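PDB 2OGK: hypothetical protein, which is of unknown function; it resembles RNA-binding proteins in structure but probably does not bind RNA itself. Local coordinates for residues Phe32-Ser41 against Tyr53-Glu63. Residues are numbered along the deposited sequence; the frame is centred on the assembly and turned at random.
Sequences FPFEFEIAVS and YLEVELTKSSE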
# COMPACT_ATOMS: atom_id res chain seq x y z
N PHE D 32 -14.23 -4.17 -14.58
CA PHE D 32 -13.69 -4.66 -15.84
C PHE D 32 -14.72 -4.71 -16.96
O PHE D 32 -15.88 -5.07 -16.74
CB PHE D 32 -13.07 -6.04 -15.66
CG PHE D 32 -11.89 -6.06 -14.74
CD1 PHE D 32 -10.68 -6.58 -15.16
CD2 PHE D 32 -11.99 -5.53 -13.46
CE1 PHE D 32 -9.57 -6.58 -14.31
CE2 PHE D 32 -10.89 -5.52 -12.60
CZ PHE D 32 -9.68 -6.04 -13.02
N PRO D 33 -14.30 -4.31 -18.17
CA PRO D 33 -15.14 -4.29 -19.37
C PRO D 33 -14.67 -5.40 -20.33
O PRO D 33 -14.96 -5.36 -21.53
CB PRO D 33 -14.89 -2.90 -19.93
CG PRO D 33 -13.41 -2.75 -19.71
CD PRO D 33 -13.16 -3.38 -18.34
N PHE D 34 -13.93 -6.36 -19.79
CA PHE D 34 -13.40 -7.47 -20.56
C PHE D 34 -13.08 -8.65 -19.65
O PHE D 34 -13.01 -8.50 -18.43
CB PHE D 34 -12.13 -7.03 -21.29
CG PHE D 34 -11.07 -6.44 -20.39
CD1 PHE D 34 -10.39 -7.25 -19.48
CD2 PHE D 34 -10.76 -5.09 -20.45
CE1 PHE D 34 -9.40 -6.71 -18.65
CE2 PHE D 34 -9.78 -4.55 -19.62
CZ PHE D 34 -9.10 -5.36 -18.72
N GLU D 35 -12.88 -9.81 -20.26
CA GLU D 35 -12.59 -11.05 -19.54
C GLU D 35 -11.31 -10.96 -18.72
O GLU D 35 -10.37 -10.26 -19.10
CB GLU D 35 -12.47 -12.21 -20.53
CG GLU D 35 -12.73 -13.56 -19.91
CD GLU D 35 -14.16 -13.68 -19.42
OE1 GLU D 35 -15.08 -13.61 -20.26
OE2 GLU D 35 -14.36 -13.82 -18.19
N PHE D 36 -11.27 -11.68 -17.59
CA PHE D 36 -10.08 -11.65 -16.75
C PHE D 36 -9.96 -12.82 -15.76
O PHE D 36 -10.95 -13.48 -15.45
CB PHE D 36 -10.00 -10.32 -16.00
CG PHE D 36 -11.12 -10.10 -15.02
CD1 PHE D 36 -11.00 -10.50 -13.69
CD2 PHE D 36 -12.30 -9.47 -15.43
CE1 PHE D 36 -12.02 -10.27 -12.78
CE2 PHE D 36 -13.34 -9.24 -14.52
CZ PHE D 36 -13.20 -9.64 -13.19
N GLU D 37 -8.73 -13.05 -15.29
CA GLU D 37 -8.43 -14.11 -14.34
C GLU D 37 -8.47 -13.52 -12.92
O GLU D 37 -8.71 -12.33 -12.77
CB GLU D 37 -7.04 -14.69 -14.62
CG GLU D 37 -6.88 -16.16 -14.27
CD GLU D 37 -7.49 -17.08 -15.32
OE1 GLU D 37 -8.62 -16.80 -15.78
OE2 GLU D 37 -6.85 -18.10 -15.67
N ILE D 38 -8.25 -14.36 -11.91
CA ILE D 38 -8.24 -13.94 -10.49
C ILE D 38 -7.53 -14.94 -9.57
O ILE D 38 -8.09 -15.99 -9.25
CB ILE D 38 -9.68 -13.74 -9.93
CG1 ILE D 38 -10.37 -12.55 -10.61
CG2 ILE D 38 -9.63 -13.51 -8.41
CD1 ILE D 38 -11.64 -12.08 -9.93
N ALA D 39 -6.32 -14.61 -9.14
CA ALA D 39 -5.55 -15.49 -8.25
C ALA D 39 -6.18 -15.51 -6.86
O ALA D 39 -6.67 -14.48 -6.38
CB ALA D 39 -4.11 -15.03 -8.16
N VAL D 40 -6.16 -16.67 -6.22
CA VAL D 40 -6.75 -16.82 -4.90
C VAL D 40 -5.82 -17.40 -3.84
O VAL D 40 -5.55 -18.60 -3.82
CB VAL D 40 -8.03 -17.69 -4.94
CG1 VAL D 40 -8.72 -17.65 -3.60
CG2 VAL D 40 -8.97 -17.21 -6.03
N SER D 41 -5.33 -16.53 -2.96
CA SER D 41 -4.44 -16.93 -1.87
C SER D 41 -5.25 -17.05 -0.58
O SER D 41 -6.45 -16.75 -0.56
CB SER D 41 -3.33 -15.90 -1.68
OG SER D 41 -2.63 -16.13 -0.47
N TYR D 53 -7.61 -13.89 -0.07
CA TYR D 53 -7.15 -12.74 -0.86
C TYR D 53 -7.44 -12.93 -2.34
O TYR D 53 -7.21 -14.00 -2.90
CB TYR D 53 -5.65 -12.54 -0.68
CG TYR D 53 -5.20 -12.36 0.76
CD1 TYR D 53 -5.79 -11.39 1.58
CD2 TYR D 53 -4.14 -13.10 1.28
CE1 TYR D 53 -5.32 -11.16 2.88
CE2 TYR D 53 -3.67 -12.88 2.57
CZ TYR D 53 -4.26 -11.91 3.37
OH TYR D 53 -3.77 -11.67 4.64
N LEU D 54 -7.93 -11.88 -2.98
CA LEU D 54 -8.26 -11.92 -4.40
C LEU D 54 -7.58 -10.81 -5.18
O LEU D 54 -7.89 -9.65 -4.97
CB LEU D 54 -9.77 -11.79 -4.60
CG LEU D 54 -10.64 -12.86 -3.94
CD1 LEU D 54 -12.09 -12.64 -4.33
CD2 LEU D 54 -10.15 -14.25 -4.37
N GLU D 55 -6.67 -11.17 -6.09
CA GLU D 55 -5.99 -10.15 -6.88
C GLU D 55 -6.05 -10.41 -8.38
O GLU D 55 -5.86 -11.54 -8.84
CB GLU D 55 -4.53 -10.01 -6.46
CG GLU D 55 -3.91 -8.70 -6.97
CD GLU D 55 -2.40 -8.76 -7.16
OE1 GLU D 55 -1.93 -9.54 -8.03
OE2 GLU D 55 -1.68 -8.04 -6.44
N VAL D 56 -6.31 -9.35 -9.13
CA VAL D 56 -6.38 -9.40 -10.59
C VAL D 56 -5.27 -8.47 -11.09
O VAL D 56 -5.25 -7.30 -10.73
CB VAL D 56 -7.72 -8.85 -11.10
CG1 VAL D 56 -7.75 -8.85 -12.62
CG2 VAL D 56 -8.86 -9.65 -10.53
N GLU D 57 -4.35 -8.99 -11.90
CA GLU D 57 -3.26 -8.16 -12.43
C GLU D 57 -3.25 -8.09 -13.96
O GLU D 57 -3.25 -9.11 -14.65
CB GLU D 57 -1.92 -8.68 -11.93
CG GLU D 57 -0.74 -7.90 -12.47
CD GLU D 57 0.60 -8.56 -12.19
OE1 GLU D 57 1.08 -8.51 -11.03
OE2 GLU D 57 1.16 -9.16 -13.13
N LEU D 58 -3.23 -6.87 -14.49
CA LEU D 58 -3.20 -6.65 -15.93
C LEU D 58 -1.79 -6.29 -16.37
O LEU D 58 -1.20 -5.33 -15.88
CB LEU D 58 -4.16 -5.53 -16.33
CG LEU D 58 -5.61 -5.95 -16.54
CD1 LEU D 58 -6.12 -6.72 -15.32
CD2 LEU D 58 -6.46 -4.71 -16.79
N THR D 59 -1.25 -7.05 -17.31
CA THR D 59 0.11 -6.82 -17.78
C THR D 59 0.21 -6.59 -19.30
O THR D 59 1.30 -6.34 -19.83
CB THR D 59 1.02 -7.98 -17.34
OG1 THR D 59 2.37 -7.74 -17.76
CG2 THR D 59 0.52 -9.30 -17.91
N LYS D 60 -0.92 -6.66 -19.99
CA LYS D 60 -0.97 -6.43 -21.43
C LYS D 60 -1.39 -4.98 -21.65
O LYS D 60 -2.52 -4.62 -21.36
CB LYS D 60 -1.97 -7.37 -22.10
N SER D 61 -0.47 -4.16 -22.15
CA SER D 61 -0.75 -2.75 -22.40
C SER D 61 -2.19 -2.55 -22.85
O SER D 61 -2.88 -1.62 -22.42
CB SER D 61 0.18 -2.21 -23.49
OG SER D 61 -0.18 -2.74 -24.76
N SER D 62 -2.61 -3.44 -23.74
CA SER D 62 -3.95 -3.43 -24.31
C SER D 62 -5.00 -3.30 -23.19
O SER D 62 -5.70 -2.29 -23.09
CB SER D 62 -4.16 -4.74 -25.07
OG SER D 62 -2.93 -5.20 -25.62
N GLU D 63 -5.06 -4.32 -22.34
CA GLU D 63 -6.00 -4.35 -21.22
C GLU D 63 -5.83 -3.11 -20.35
O GLU D 63 -6.79 -2.41 -20.05
CB GLU D 63 -5.74 -5.60 -20.37
CG GLU D 63 -5.52 -6.88 -21.15
CD GLU D 63 -5.19 -8.07 -20.25
OE1 GLU D 63 -4.14 -8.03 -19.55
OE2 GLU D 63 -5.97 -9.05 -20.25
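Phe34 meets Leu58 at the edge of its ring, where CD2 of the leucine lies in the ring plane, 3.3 Å from Phe34 CZ. Leu58 CD1 sits likewise at the edge of the Phe32 ring. Phe36 CZ lies over one face of the Phe32 ring, near the rim, and Phe32 CE1 in turn over a face of Phe36, whose edge meets Phe34 O in plane. The three phenylalanines belong to the chain leading into a beta hairpin, strands 39-44 and 50-58, at one side of an antiparallel sheet. The Phe34 ring also meets the first turn of helix 61-75, its CZ 3.8 Å from Glu63 CB, and reaches Phe67 further along. Cutting Phe34 back to an alanine is likely to open a gap beside Leu58 CD2 and Glu63 CB and weaken the hold of the loop on the helix.

Val56 serves both parts of the contact through its two methyls. With CG1 anti to the backbone N (chi1 178°), that methyl faces CE1 of Phe32 at 3.4 Å, and CG2 is left to pack against Ile38 CG1. Beyond Ile38 the strands pair in antiparallel fashion. Val40 and Leu54 form a non-hydrogen-bonded pair, with Val40 CG2 3.6 Å from Leu54 CD2. On the other face Ser41 OG lies at the edge of the Tyr53 ring, in its plane, by CD2; Tyr53 also packs on Arg140 of a second subunit. Ala39 N donates to Glu55 O at 3.1 Å; at the far end, Tyr53 N donates almost straight (172°) to Ser41 O from above its carbonyl plane.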